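Local coordinates for protein muramidase (Sodiomyces alcalophilus, PDB 6ZM8) that probably cleaves the beta-1,4-glycosidic bonds of bacterial peptidoglycan as a fungal lysozyme of glycoside hydrolase family 25, at residues H60-A65 with G92-E97; N147-A152 with L169-G174; G102-G107 with T138-Q143; F16-A21 with Y185-D190. One frame throughout, in Å; residues are numbered along the deposited sequence.

Contact 1 of 4, residues H60-A65 with G92-E97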
loop_
_atom_site.group_PDB
_atom_site.type_symbol
_atom_site.label_atom_id
_atom_site.label_comp_id
_atom_site.label_asym_id
_atom_site.label_seq_id
_atom_site.Cartn_x
_atom_site.Cartn_y
_atom_site.Cartn_z
ATOM N N HIS A 60 2.069 -2.719 4.615
ATOM C CA HIS A 60 2.464 -3.997 5.211
ATOM C C HIS A 60 2.926 -4.925 4.109
ATOM O O HIS A 60 2.188 -5.159 3.132
ATOM C CB HIS A 60 1.211 -4.640 5.857
ATOM C CG HIS A 60 1.514 -6.000 6.405
ATOM N ND1 HIS A 60 2.213 -6.147 7.601
ATOM C CD2 HIS A 60 1.268 -7.225 5.869
ATOM C CE1 HIS A 60 2.342 -7.449 7.777
ATOM N NE2 HIS A 60 1.816 -8.136 6.738
ATOM N N PHE A 61 4.125 -5.510 4.246
ATOM C CA PHE A 61 4.588 -6.515 3.294
ATOM C C PHE A 61 4.068 -7.891 3.715
ATOM O O PHE A 61 4.474 -8.452 4.755
ATOM C CB PHE A 61 6.111 -6.503 3.149
ATOM C CG PHE A 61 6.561 -7.356 1.981
ATOM C CD1 PHE A 61 6.671 -8.739 2.064
ATOM C CD2 PHE A 61 6.767 -6.770 0.757
ATOM C CE1 PHE A 61 6.991 -9.507 0.944
ATOM C CE2 PHE A 61 7.110 -7.524 -0.347
ATOM C CZ PHE A 61 7.220 -8.893 -0.262
ATOM N N ALA A 62 3.147 -8.426 2.912
ATOM C CA ALA A 62 2.510 -9.696 3.201
ATOM C C ALA A 62 3.510 -10.864 3.140
ATOM O O ALA A 62 4.322 -10.951 2.224
ATOM C CB ALA A 62 1.434 -9.969 2.180
ATOM N N GLN A 63 3.321 -11.790 4.084
ATOM C CA GLN A 63 4.052 -13.067 4.095
ATOM C C GLN A 63 3.024 -14.183 4.224
ATOM O O GLN A 63 2.772 -14.673 5.336
ATOM C CB GLN A 63 5.095 -13.084 5.219
ATOM C CG GLN A 63 6.290 -12.200 4.900
ATOM C CD GLN A 63 7.225 -12.775 3.843
ATOM O OE1 GLN A 63 7.007 -13.883 3.345
ATOM N NE2 GLN A 63 8.264 -12.010 3.512
ATOM N N PRO A 64 2.364 -14.572 3.135
ATOM C CA PRO A 64 1.172 -15.423 3.262
ATOM C C PRO A 64 1.412 -16.831 3.774
ATOM O O PRO A 64 0.430 -17.462 4.201
ATOM C CB PRO A 64 0.548 -15.443 1.867
ATOM C CG PRO A 64 0.983 -14.090 1.299
ATOM C CD PRO A 64 2.415 -13.956 1.780
ATOM N N ALA A 65 2.640 -17.337 3.708
ATOM C CA ALA A 65 2.924 -18.664 4.236
ATOM C C ALA A 65 3.274 -18.640 5.727
ATOM O O ALA A 65 3.308 -19.712 6.321
ATOM C CB ALA A 65 3.998 -19.371 3.434
ATOM N N GLY A 92 -4.430 1.965 5.275
ATOM C CA GLY A 92 -3.222 1.176 5.114
ATOM C C GLY A 92 -3.282 0.353 3.824
ATOM O O GLY A 92 -4.367 -0.032 3.349
ATOM N N ALA A 93 -2.093 0.047 3.305
ATOM C CA ALA A 93 -1.969 -0.750 2.095
ATOM C C ALA A 93 -1.349 -2.107 2.393
ATOM O O ALA A 93 -0.358 -2.235 3.138
ATOM C CB ALA A 93 -1.113 -0.037 1.055
ATOM N N LEU A 94 -1.933 -3.135 1.760
ATOM C CA LEU A 94 -1.414 -4.494 1.752
ATOM C C LEU A 94 -0.515 -4.633 0.514
ATOM O O LEU A 94 -1.014 -4.606 -0.615
ATOM C CB LEU A 94 -2.567 -5.482 1.676
ATOM C CG LEU A 94 -2.141 -6.947 1.573
ATOM C CD1 LEU A 94 -1.387 -7.406 2.820
ATOM C CD2 LEU A 94 -3.354 -7.825 1.333
ATOM N N ASP A 95 0.797 -4.798 0.742
ATOM C CA ASP A 95 1.766 -5.019 -0.343
ATOM C C ASP A 95 1.877 -6.533 -0.509
ATOM O O ASP A 95 2.535 -7.222 0.302
ATOM C CB ASP A 95 3.071 -4.351 0.060
ATOM C CG ASP A 95 4.231 -4.598 -0.857
ATOM O OD1 ASP A 95 4.062 -5.359 -1.832
ATOM O OD2 ASP A 95 5.310 -4.034 -0.591
ATOM N N ILE A 96 1.178 -7.036 -1.523
ATOM C CA ILE A 96 1.013 -8.463 -1.766
ATOM C C ILE A 96 1.600 -8.765 -3.160
ATOM O O ILE A 96 1.009 -8.409 -4.196
ATOM C CB ILE A 96 -0.445 -8.917 -1.538
ATOM C CG1 ILE A 96 -0.643 -10.391 -1.842
ATOM C CG2 ILE A 96 -1.476 -8.102 -2.313
ATOM C CD1 ILE A 96 0.112 -11.342 -0.956
ATOM N N GLU A 97 2.797 -9.332 -3.158
ATOM C CA GLU A 97 3.603 -9.421 -4.356
ATOM C C GLU A 97 4.578 -10.601 -4.230
ATOM O O GLU A 97 4.555 -11.366 -3.277
ATOM C CB GLU A 97 4.388 -8.107 -4.577
ATOM C CG GLU A 97 5.411 -7.856 -3.482
ATOM C CD GLU A 97 6.296 -6.657 -3.819
ATOM O OE1 GLU A 97 7.333 -6.867 -4.500
ATOM O OE2 GLU A 97 6.013 -5.546 -3.383
HETATM O O HOH W 1 3.851 -9.706 -0.463
#

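Contact 2 of 4, residues N147-A152 with L169-G174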
loop_
_atom_site.group_PDB
_atom_site.type_symbol
_atom_site.label_atom_id
_atom_site.label_comp_id
_atom_site.label_asym_id
_atom_site.label_seq_id
_atom_site.Cartn_x
_atom_site.Cartn_y
_atom_site.Cartn_z
ATOM N N ASN A 147 -6.137 -14.249 -10.976
ATOM C CA ASN A 147 -6.697 -12.973 -11.429
ATOM C C ASN A 147 -8.074 -12.742 -10.796
ATOM O O ASN A 147 -9.075 -12.509 -11.499
ATOM C CB ASN A 147 -6.697 -12.833 -12.948
ATOM C CG ASN A 147 -6.590 -11.376 -13.394
ATOM O OD1 ASN A 147 -6.455 -10.472 -12.576
ATOM N ND2 ASN A 147 -6.635 -11.174 -14.687
ATOM N N SER A 148 -8.112 -12.773 -9.469
ATOM C CA SER A 148 -9.380 -12.682 -8.742
ATOM C C SER A 148 -9.957 -11.266 -8.766
ATOM O O SER A 148 -9.233 -10.303 -8.448
ATOM C CB SER A 148 -9.127 -13.067 -7.295
ATOM O OG SER A 148 -10.314 -12.921 -6.524
ATOM N N ASN A 149 -11.259 -11.168 -8.986
ATOM C CA ASN A 149 -11.973 -9.887 -8.903
ATOM C C ASN A 149 -12.571 -9.637 -7.516
ATOM O O ASN A 149 -13.312 -8.670 -7.368
ATOM C CB ASN A 149 -13.047 -9.773 -9.964
ATOM C CG ASN A 149 -14.160 -10.754 -9.777
ATOM O OD1 ASN A 149 -14.268 -11.434 -8.776
ATOM N ND2 ASN A 149 -15.043 -10.813 -10.783
ATOM N N ARG A 150 -12.246 -10.449 -6.518
ATOM C CA ARG A 150 -13.003 -10.458 -5.262
ATOM C C ARG A 150 -12.857 -9.206 -4.430
ATOM O O ARG A 150 -13.695 -8.973 -3.567
ATOM C CB ARG A 150 -12.677 -11.713 -4.463
ATOM C CG ARG A 150 -13.424 -12.872 -5.181
ATOM C CD ARG A 150 -13.701 -14.127 -4.410
ATOM N NE ARG A 150 -13.235 -13.954 -3.040
ATOM C CZ ARG A 150 -13.890 -14.133 -1.904
ATOM N NH1 ARG A 150 -15.166 -14.536 -1.859
ATOM N NH2 ARG A 150 -13.208 -13.849 -0.803
ATOM N N PHE A 151 -11.796 -8.435 -4.630
ATOM C CA PHE A 151 -11.480 -7.308 -3.739
ATOM C C PHE A 151 -11.736 -5.962 -4.400
ATOM O O PHE A 151 -11.661 -4.947 -3.693
ATOM C CB PHE A 151 -10.026 -7.392 -3.272
ATOM C CG PHE A 151 -9.767 -8.740 -2.662
ATOM C CD1 PHE A 151 -10.318 -9.091 -1.437
ATOM C CD2 PHE A 151 -9.034 -9.682 -3.342
ATOM C CE1 PHE A 151 -10.198 -10.388 -0.953
ATOM C CE2 PHE A 151 -8.914 -10.984 -2.841
ATOM C CZ PHE A 151 -9.491 -11.326 -1.653
ATOM N N ALA A 152 -12.026 -5.907 -5.696
ATOM C CA ALA A 152 -12.016 -4.633 -6.408
ATOM C C ALA A 152 -13.092 -3.656 -5.939
ATOM O O ALA A 152 -12.871 -2.444 -5.969
ATOM C CB ALA A 152 -12.148 -4.862 -7.894
ATOM N N LEU A 169 -4.908 -3.699 -15.975
ATOM C CA LEU A 169 -5.150 -3.818 -14.543
ATOM C C LEU A 169 -5.600 -5.234 -14.219
ATOM O O LEU A 169 -6.104 -5.956 -15.089
ATOM C CB LEU A 169 -6.221 -2.818 -14.105
ATOM C CG LEU A 169 -5.923 -1.355 -14.467
ATOM C CD1 LEU A 169 -7.016 -0.470 -13.911
ATOM C CD2 LEU A 169 -4.568 -0.897 -13.936
ATOM N N PRO A 170 -5.470 -5.651 -12.953
ATOM C CA PRO A 170 -6.027 -6.933 -12.552
ATOM C C PRO A 170 -7.544 -6.926 -12.694
ATOM O O PRO A 170 -8.215 -5.902 -12.634
ATOM C CB PRO A 170 -5.604 -7.053 -11.073
ATOM C CG PRO A 170 -4.489 -6.043 -10.879
ATOM C CD PRO A 170 -4.842 -4.936 -11.851
ATOM N N ASN A 171 -8.066 -8.133 -12.865
ATOM C CA ASN A 171 -9.507 -8.339 -13.038
ATOM C C ASN A 171 -10.316 -7.706 -11.912
ATOM O O ASN A 171 -10.001 -7.861 -10.729
ATOM C CB ASN A 171 -9.738 -9.849 -13.071
ATOM C CG ASN A 171 -11.152 -10.290 -13.357
ATOM O OD1 ASN A 171 -11.854 -9.625 -14.093
ATOM N ND2 ASN A 171 -11.520 -11.407 -12.798
ATOM N N GLY A 172 -11.373 -7.004 -12.320
ATOM C CA GLY A 172 -12.316 -6.415 -11.373
ATOM C C GLY A 172 -12.174 -4.921 -11.227
ATOM O O GLY A 172 -13.154 -4.228 -10.950
ATOM N N TRP A 173 -10.954 -4.396 -11.352
ATOM C CA TRP A 173 -10.745 -2.968 -11.170
ATOM C C TRP A 173 -10.911 -2.225 -12.494
ATOM O O TRP A 173 -10.207 -2.509 -13.470
ATOM C CB TRP A 173 -9.350 -2.674 -10.604
ATOM C CG TRP A 173 -9.206 -2.914 -9.139
ATOM C CD1 TRP A 173 -9.597 -2.042 -8.159
ATOM C CD2 TRP A 173 -8.614 -4.035 -8.452
ATOM N NE1 TRP A 173 -9.269 -2.531 -6.922
ATOM C CE2 TRP A 173 -8.647 -3.739 -7.068
ATOM C CE3 TRP A 173 -8.028 -5.242 -8.872
ATOM C CZ2 TRP A 173 -8.100 -4.594 -6.111
ATOM C CZ3 TRP A 173 -7.492 -6.092 -7.915
ATOM C CH2 TRP A 173 -7.520 -5.761 -6.551
ATOM N N GLY A 174 -11.790 -1.232 -12.502
ATOM C CA GLY A 174 -11.959 -0.401 -13.683
ATOM C C GLY A 174 -10.915 0.682 -13.820
ATOM O O GLY A 174 -10.777 1.271 -14.887
HETATM O O HOH W 2 -6.268 -8.564 -15.996
HETATM O O HOH W 3 -14.515 -9.178 -13.207
#

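Contact 3 of 4, residues G102-G107 with T138-Q143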
loop_
_atom_site.group_PDB
_atom_site.type_symbol
_atom_site.label_atom_id
_atom_site.label_comp_id
_atom_site.label_asym_id
_atom_site.label_seq_id
_atom_site.Cartn_x
_atom_site.Cartn_y
_atom_site.Cartn_z
ATOM N N GLY A 102 11.783 -16.991 -2.105
ATOM C CA GLY A 102 11.396 -18.277 -2.635
ATOM C C GLY A 102 10.362 -18.154 -3.716
ATOM O O GLY A 102 10.213 -17.123 -4.350
ATOM N N ALA A 103 9.629 -19.220 -3.906
ATOM C CA ALA A 103 8.653 -19.306 -5.011
ATOM C C ALA A 103 7.588 -18.213 -4.889
ATOM O O ALA A 103 7.044 -17.979 -3.832
ATOM C CB ALA A 103 7.974 -20.553 -5.048
ATOM N N THR A 104 7.287 -17.630 -6.040
ATOM C CA THR A 104 6.562 -16.379 -6.114
ATOM C C THR A 104 5.207 -16.376 -5.386
ATOM O O THR A 104 4.883 -15.365 -4.795
ATOM C CB THR A 104 6.464 -15.911 -7.569
ATOM O OG1 THR A 104 5.883 -14.602 -7.574
ATOM C CG2 THR A 104 5.697 -16.802 -8.462
ATOM N N CYS A 105 4.462 -17.471 -5.454
ATOM C CA CYS A 105 3.127 -17.557 -4.828
ATOM C C CYS A 105 3.161 -18.155 -3.409
ATOM O O CYS A 105 2.106 -18.451 -2.855
ATOM C CB CYS A 105 2.133 -18.298 -5.692
ATOM S SG CYS A 105 1.918 -17.613 -7.373
ATOM N N TYR A 106 4.368 -18.291 -2.832
ATOM C CA TYR A 106 4.546 -18.640 -1.413
ATOM C C TYR A 106 4.090 -20.079 -1.102
ATOM O O TYR A 106 3.937 -20.414 0.064
ATOM C CB TYR A 106 3.851 -17.661 -0.453
ATOM C CG TYR A 106 4.317 -16.231 -0.574
ATOM C CD1 TYR A 106 3.734 -15.362 -1.502
ATOM C CD2 TYR A 106 5.296 -15.709 0.257
ATOM C CE1 TYR A 106 4.113 -14.024 -1.597
ATOM C CE2 TYR A 106 5.686 -14.381 0.185
ATOM C CZ TYR A 106 5.100 -13.532 -0.751
ATOM O OH TYR A 106 5.529 -12.238 -0.790
ATOM N N GLY A 107 3.878 -20.901 -2.123
ATOM C CA GLY A 107 3.386 -22.261 -1.913
ATOM C C GLY A 107 1.883 -22.360 -1.719
ATOM O O GLY A 107 1.398 -23.476 -1.506
ATOM N N THR A 138 -0.085 -6.780 -12.004
ATOM C CA THR A 138 -1.062 -7.592 -12.702
ATOM C C THR A 138 -0.550 -9.024 -12.918
ATOM O O THR A 138 -1.321 -9.983 -12.793
ATOM C CB THR A 138 -1.486 -6.922 -14.008
ATOM O OG1 THR A 138 -2.043 -5.683 -13.614
ATOM C CG2 THR A 138 -2.473 -7.753 -14.790
ATOM N N ASP A 139 0.721 -9.153 -13.241
ATOM C CA ASP A 139 1.276 -10.485 -13.487
ATOM C C ASP A 139 1.312 -11.319 -12.200
ATOM O O ASP A 139 0.966 -12.515 -12.242
ATOM C CB ASP A 139 2.651 -10.385 -14.173
ATOM C CG ASP A 139 3.641 -9.467 -13.465
ATOM O OD1 ASP A 139 3.346 -8.263 -13.366
ATOM O OD2 ASP A 139 4.699 -9.970 -13.020
ATOM N N TRP A 140 1.712 -10.739 -11.074
ATOM C CA TRP A 140 1.704 -11.532 -9.827
ATOM C C TRP A 140 0.274 -11.931 -9.484
ATOM O O TRP A 140 -0.022 -13.068 -9.129
ATOM C CB TRP A 140 2.343 -10.759 -8.665
ATOM C CG TRP A 140 2.441 -11.605 -7.417
ATOM C CD1 TRP A 140 3.501 -12.370 -7.062
ATOM C CD2 TRP A 140 1.436 -11.819 -6.413
ATOM N NE1 TRP A 140 3.252 -13.056 -5.900
ATOM C CE2 TRP A 140 1.978 -12.754 -5.490
ATOM C CE3 TRP A 140 0.127 -11.357 -6.212
ATOM C CZ2 TRP A 140 1.253 -13.229 -4.409
ATOM C CZ3 TRP A 140 -0.610 -11.862 -5.145
ATOM C CH2 TRP A 140 -0.051 -12.793 -4.259
ATOM N N TRP A 141 -0.631 -10.953 -9.580
ATOM C CA TRP A 141 -2.025 -11.192 -9.206
ATOM C C TRP A 141 -2.628 -12.289 -10.071
ATOM O O TRP A 141 -3.409 -13.138 -9.596
ATOM C CB TRP A 141 -2.808 -9.869 -9.360
ATOM C CG TRP A 141 -4.169 -9.916 -8.744
ATOM C CD1 TRP A 141 -5.371 -10.085 -9.388
ATOM C CD2 TRP A 141 -4.458 -9.749 -7.358
ATOM N NE1 TRP A 141 -6.391 -10.022 -8.478
ATOM C CE2 TRP A 141 -5.869 -9.819 -7.228
ATOM C CE3 TRP A 141 -3.679 -9.505 -6.214
ATOM C CZ2 TRP A 141 -6.514 -9.686 -6.004
ATOM C CZ3 TRP A 141 -4.315 -9.366 -5.000
ATOM C CH2 TRP A 141 -5.727 -9.447 -4.898
ATOM N N THR A 142 -2.305 -12.282 -11.352
ATOM C CA THR A 142 -2.821 -13.322 -12.251
ATOM C C THR A 142 -2.312 -14.705 -11.828
ATOM O O THR A 142 -3.096 -15.645 -11.682
ATOM C CB THR A 142 -2.453 -12.971 -13.701
ATOM O OG1 THR A 142 -3.078 -11.737 -14.065
ATOM C CG2 THR A 142 -2.875 -14.038 -14.664
ATOM N N GLN A 143 -1.013 -14.823 -11.643
ATOM C CA GLN A 143 -0.484 -16.153 -11.332
ATOM C C GLN A 143 -0.909 -16.651 -9.964
ATOM O O GLN A 143 -1.095 -17.859 -9.750
ATOM C CB GLN A 143 1.026 -16.059 -11.350
ATOM C CG GLN A 143 1.529 -15.790 -12.724
ATOM C CD GLN A 143 3.023 -15.768 -12.802
ATOM O OE1 GLN A 143 3.749 -16.453 -12.130
ATOM N NE2 GLN A 143 3.598 -15.198 -13.863
HETATM O O HOH W 4 3.759 -14.381 -9.447
#

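Contact 4 of 4, residues F16-A21 with Y185-D190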
loop_
_atom_site.group_PDB
_atom_site.type_symbol
_atom_site.label_atom_id
_atom_site.label_comp_id
_atom_site.label_asym_id
_atom_site.label_seq_id
_atom_site.Cartn_x
_atom_site.Cartn_y
_atom_site.Cartn_z
ATOM N N PHE A 16 11.049 16.097 3.916
ATOM C CA PHE A 16 9.644 16.245 3.493
ATOM C C PHE A 16 9.285 17.679 3.093
ATOM O O PHE A 16 8.396 17.870 2.293
ATOM C CB PHE A 16 8.686 15.714 4.560
ATOM C CG PHE A 16 8.740 14.218 4.692
ATOM C CD1 PHE A 16 7.957 13.417 3.861
ATOM C CD2 PHE A 16 9.578 13.602 5.617
ATOM C CE1 PHE A 16 8.024 12.017 4.020
ATOM C CE2 PHE A 16 9.629 12.234 5.787
ATOM C CZ PHE A 16 8.846 11.460 4.997
ATOM N N ALA A 17 9.994 18.681 3.644
ATOM C CA ALA A 17 9.774 20.045 3.148
ATOM C C ALA A 17 10.177 20.123 1.664
ATOM O O ALA A 17 9.448 20.726 0.839
ATOM C CB ALA A 17 10.558 21.037 3.981
ATOM N N ARG A 18 11.314 19.532 1.326
ATOM C CA ARG A 18 11.758 19.489 -0.064
ATOM C C ARG A 18 10.758 18.713 -0.937
ATOM O O ARG A 18 10.444 19.110 -2.061
ATOM C CB ARG A 18 13.160 18.870 -0.155
ATOM C CG ARG A 18 13.661 18.592 -1.564
ATOM C CD ARG A 18 15.049 17.939 -1.535
ATOM N NE ARG A 18 15.331 17.304 -2.832
ATOM C CZ ARG A 18 16.400 16.581 -3.135
ATOM N NH1 ARG A 18 16.497 16.024 -4.338
ATOM N NH2 ARG A 18 17.325 16.378 -2.210
ATOM N N ALA A 19 10.257 17.585 -0.414
ATOM C CA ALA A 19 9.275 16.804 -1.168
ATOM C C ALA A 19 8.010 17.623 -1.417
ATOM O O ALA A 19 7.444 17.577 -2.528
ATOM C CB ALA A 19 8.975 15.524 -0.437
ATOM N N TYR A 20 7.537 18.356 -0.408
ATOM C CA TYR A 20 6.328 19.157 -0.619
ATOM C C TYR A 20 6.623 20.246 -1.677
ATOM O O TYR A 20 5.773 20.522 -2.558
ATOM C CB TYR A 20 5.871 19.775 0.717
ATOM C CG TYR A 20 4.472 20.343 0.624
ATOM C CD1 TYR A 20 4.251 21.638 0.195
ATOM C CD2 TYR A 20 3.397 19.576 0.974
ATOM C CE1 TYR A 20 2.990 22.138 0.057
ATOM C CE2 TYR A 20 2.116 20.078 0.875
ATOM C CZ TYR A 20 1.908 21.353 0.403
ATOM O OH TYR A 20 0.645 21.868 0.280
ATOM N N ALA A 21 7.806 20.865 -1.621
ATOM C CA ALA A 21 8.184 21.877 -2.603
ATOM C C ALA A 21 8.252 21.287 -4.022
ATOM O O ALA A 21 7.992 21.991 -4.998
ATOM C CB ALA A 21 9.491 22.529 -2.192
ATOM N N TYR A 185 12.351 7.880 -7.078
ATOM C CA TYR A 185 12.037 9.140 -6.404
ATOM C C TYR A 185 13.352 9.883 -6.184
ATOM O O TYR A 185 14.360 9.263 -5.804
ATOM C CB TYR A 185 11.331 8.864 -5.068
ATOM C CG TYR A 185 10.825 10.132 -4.439
ATOM C CD1 TYR A 185 9.721 10.766 -4.999
ATOM C CD2 TYR A 185 11.467 10.745 -3.377
ATOM C CE1 TYR A 185 9.300 12.013 -4.575
ATOM C CE2 TYR A 185 11.062 12.009 -2.933
ATOM C CZ TYR A 185 9.987 12.654 -3.559
ATOM O OH TYR A 185 9.648 13.906 -3.131
ATOM N N PRO A 186 13.404 11.222 -6.351
ATOM C CA PRO A 186 14.727 11.893 -6.360
ATOM C C PRO A 186 15.506 11.758 -5.068
ATOM O O PRO A 186 16.737 11.762 -5.112
ATOM C CB PRO A 186 14.397 13.346 -6.674
ATOM C CG PRO A 186 12.911 13.491 -6.482
ATOM C CD PRO A 186 12.363 12.141 -6.818
ATOM N N GLN A 187 14.823 11.674 -3.940
ATOM C CA GLN A 187 15.479 11.510 -2.635
ATOM C C GLN A 187 15.619 10.050 -2.233
ATOM O O GLN A 187 16.071 9.800 -1.109
ATOM C CB GLN A 187 14.709 12.252 -1.541
ATOM C CG GLN A 187 14.614 13.761 -1.782
ATOM C CD GLN A 187 14.080 14.424 -0.546
ATOM O OE1 GLN A 187 14.637 14.264 0.545
ATOM N NE2 GLN A 187 12.969 15.146 -0.659
ATOM N N GLY A 188 15.247 9.122 -3.105
ATOM C CA GLY A 188 15.203 7.712 -2.786
ATOM C C GLY A 188 13.754 7.279 -2.535
ATOM O O GLY A 188 13.004 7.979 -1.851
ATOM N N GLY A 189 13.403 6.125 -3.073
ATOM C CA GLY A 189 12.056 5.590 -2.961
ATOM C C GLY A 189 11.411 5.450 -4.317
ATOM O O GLY A 189 12.060 5.528 -5.360
ATOM N N ASP A 190 10.099 5.208 -4.282
ATOM C CA ASP A 190 9.341 5.005 -5.502
ATOM C C ASP A 190 8.387 6.169 -5.749
ATOM O O ASP A 190 7.965 6.830 -4.811
ATOM C CB ASP A 190 8.526 3.702 -5.443
ATOM C CG ASP A 190 9.398 2.549 -4.981
ATOM O OD1 ASP A 190 10.381 2.245 -5.610
ATOM O OD2 ASP A 190 9.059 1.941 -3.891
#

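Contact 1 of 4, residues H60-A65 with G92-E97
H60 and L94, then F61 and D95, pair as parallel strand neighbours, and three backbone bonds join them: H60 N to A93 O, D95 N to H60 O (2.8 Å), and A62 N to D95 O (2.9 Å), the last continuing the pattern beyond strand 55-61. Water 1 lies within bonding distance of D95 O and A62 O and accepts from E97 N, so that it fills the wedge where the two chains part. This is the parallel pairing of a beta-alpha-beta crossover, with helix 69-78 between the strands of the barrel; D95-I96-E97 matches the DXE signature of family 25, consistent with an active-site position. Polar and aromatic groups meet on the F61 side: the D95 carboxylate stands beside the ring, OD2 3.4 Å from F61 CD2, the two planes 72° apart. With an alanine here instead of D95, F61 CD2 would probably lose its carboxylate neighbour and a gap would open beside it. Apolar contacts fill the other side. I96 CD1 reaches both A62 CB and P64 CG, at 3.7 Å each, and small A62 also admits L94 CD1. That methyl meets the edge of the H60 imidazole, whose nitrogens bond T32 and Q72.

Contact 2 of 4, residues N147-A152 with L169-G174
A152 lies over one face of the W173 indole, its CB 3.6 Å from the centroid of the five-membered ring and 4° off the normal, a CH-pi contact for which alanine's single methyl is well suited. P170 O lies in plane at the indole's edge, and NE1 is bonded to C155 O. The amides of N147 and N171 are turned 65° apart, and each side-chain amide bonds the other residue's backbone. N171 reaches N147 O with ND2 (3.0 Å), the acceptor lying in its amide plane; CG of N171 is anti to its own N (chi1 -175°), which carries the amide across to that carbonyl. In return N171 N donates to N147 OD1 (2.9 Å), from above the carbonyl plane. N149 and N171 run alongside each other, and water 3 joins N149 ND2 to N171 OD1. G172 has positive phi, and a CB on it would clash with N149 CB, which explains the glycine. N149 CA also approaches N171 O at 3.4 Å. The loop after helix 138-145 thus meets the loop between strands 157-160 and 178-182: a type I turn, N149 to A152, set against a type II turn, P170 to W173, with glycine at its usual third position.

Contact 3 of 4, residues G102-G107 with T138-Q143
W140 crosses from helix 138-145 to meet T104 and Y106 in the loop 102-107, and its indole carries most of the contact. From CB the side chain sets out with CG anti to the backbone N (chi1 -175°), which sends the ring away from its own helix toward the loop. CD1 comes first, 3.3 Å from T104 OG1. Next round the ring, NE1 donates to T104 O at 3.0 Å with an N-H...O angle of 162°; the oxygen lies close to the indole plane, while the donor stands well above the carbonyl plane. Farther along, CZ2 meets the edge of the Y106 ring at CE1 (4.1 Å), and CH2 packs against I96 CG1. Tryptophan suits the site because one flat group can bring both a polar N-H and a wide apolar rim to the loop.

The loop receives it on a type I beta turn from A103 to Y106, closed by Y106 N to A103 O (2.9 Å); the loop linking strand 93-95 to helix 110-128 is packed here against helix 138-145. C105 is fastened covalently to helix 138-145 by a disulfide to C144. Its SG also approaches the five-membered ring of W140 obliquely, 5.4 Å from the centroid, and lies 3.8 Å from Q143 O. Y106 OH bonds E97 O, tying the turn back to E97 in contact 1. At the outer side of the turn, T104 OG1 bonds water 4 (2.8 Å), which makes a further, weak bond to Q143 OE1.

Contact 4 of 4, residues F16-A21 with Y185-D190
The first helix of the barrel, 16-22, meets the connection between strands 178-182 and 190-194 through R18 and A19 on one side and Y185, P186 and Q187 on the other. No hydrogen bond passes between the segments; stacking and van der Waals contact do the work. The guanidinium of R18 and the amide of Q187 lie almost parallel, 9° apart, their chains sliding past each other in opposite directions. Q187 CG sits over the centre of the guanidinium face, 3.6 Å from R18 CZ, and Q187 NE2 lies against R18 CD, also at 3.6 Å. R18 is extended from CG to NE, with CG anti to the backbone N (chi1 172°), a stretch long enough to carry its flat end over the glutamine. P186 CB comes within 4.1 Å of R18 NH1.

Strand 190-194 runs antiparallel to its neighbours, as in the (beta/alpha)5(beta)3 barrel of family 25, and the preceding loop turns back through a type I beta turn, Y185 to G188, closed by G188 N to Y185 O (2.8 Å). G188 has positive phi, where a side chain would be jammed against the preceding carbonyl. Y185 reaches back to the helix: its OH lies 3.2 Å from A19 CB, a methyl small enough to let it in, and bonds D24, while the ring stacks with F5. Q187 OE1 accepts from D15 N just before the helix; an alanine at Q187 would probably leave that N-H without its carbonyl and the R18 guanidinium free to turn.

Along the chain, contact 4 closes the largest loop, joining the first helix to the connection before the last strand, and the other three nest inside it in the order 1, 3, 2. Contact 1 lies deepest, about 8 Å from the centre of the chain, between two neighbouring strands. Contact 3 lies about 12 Å from it, centre to centre, and touches it; contact 2 adjoins contact 3 through helix 138-145. Contacts 1, 3 and 2 thus knit successive strands and helices together, whereas contact 4, about 24 Å from contact 1 between centres, brings the early helix to the late loop and so helps to close the family 25 barrel.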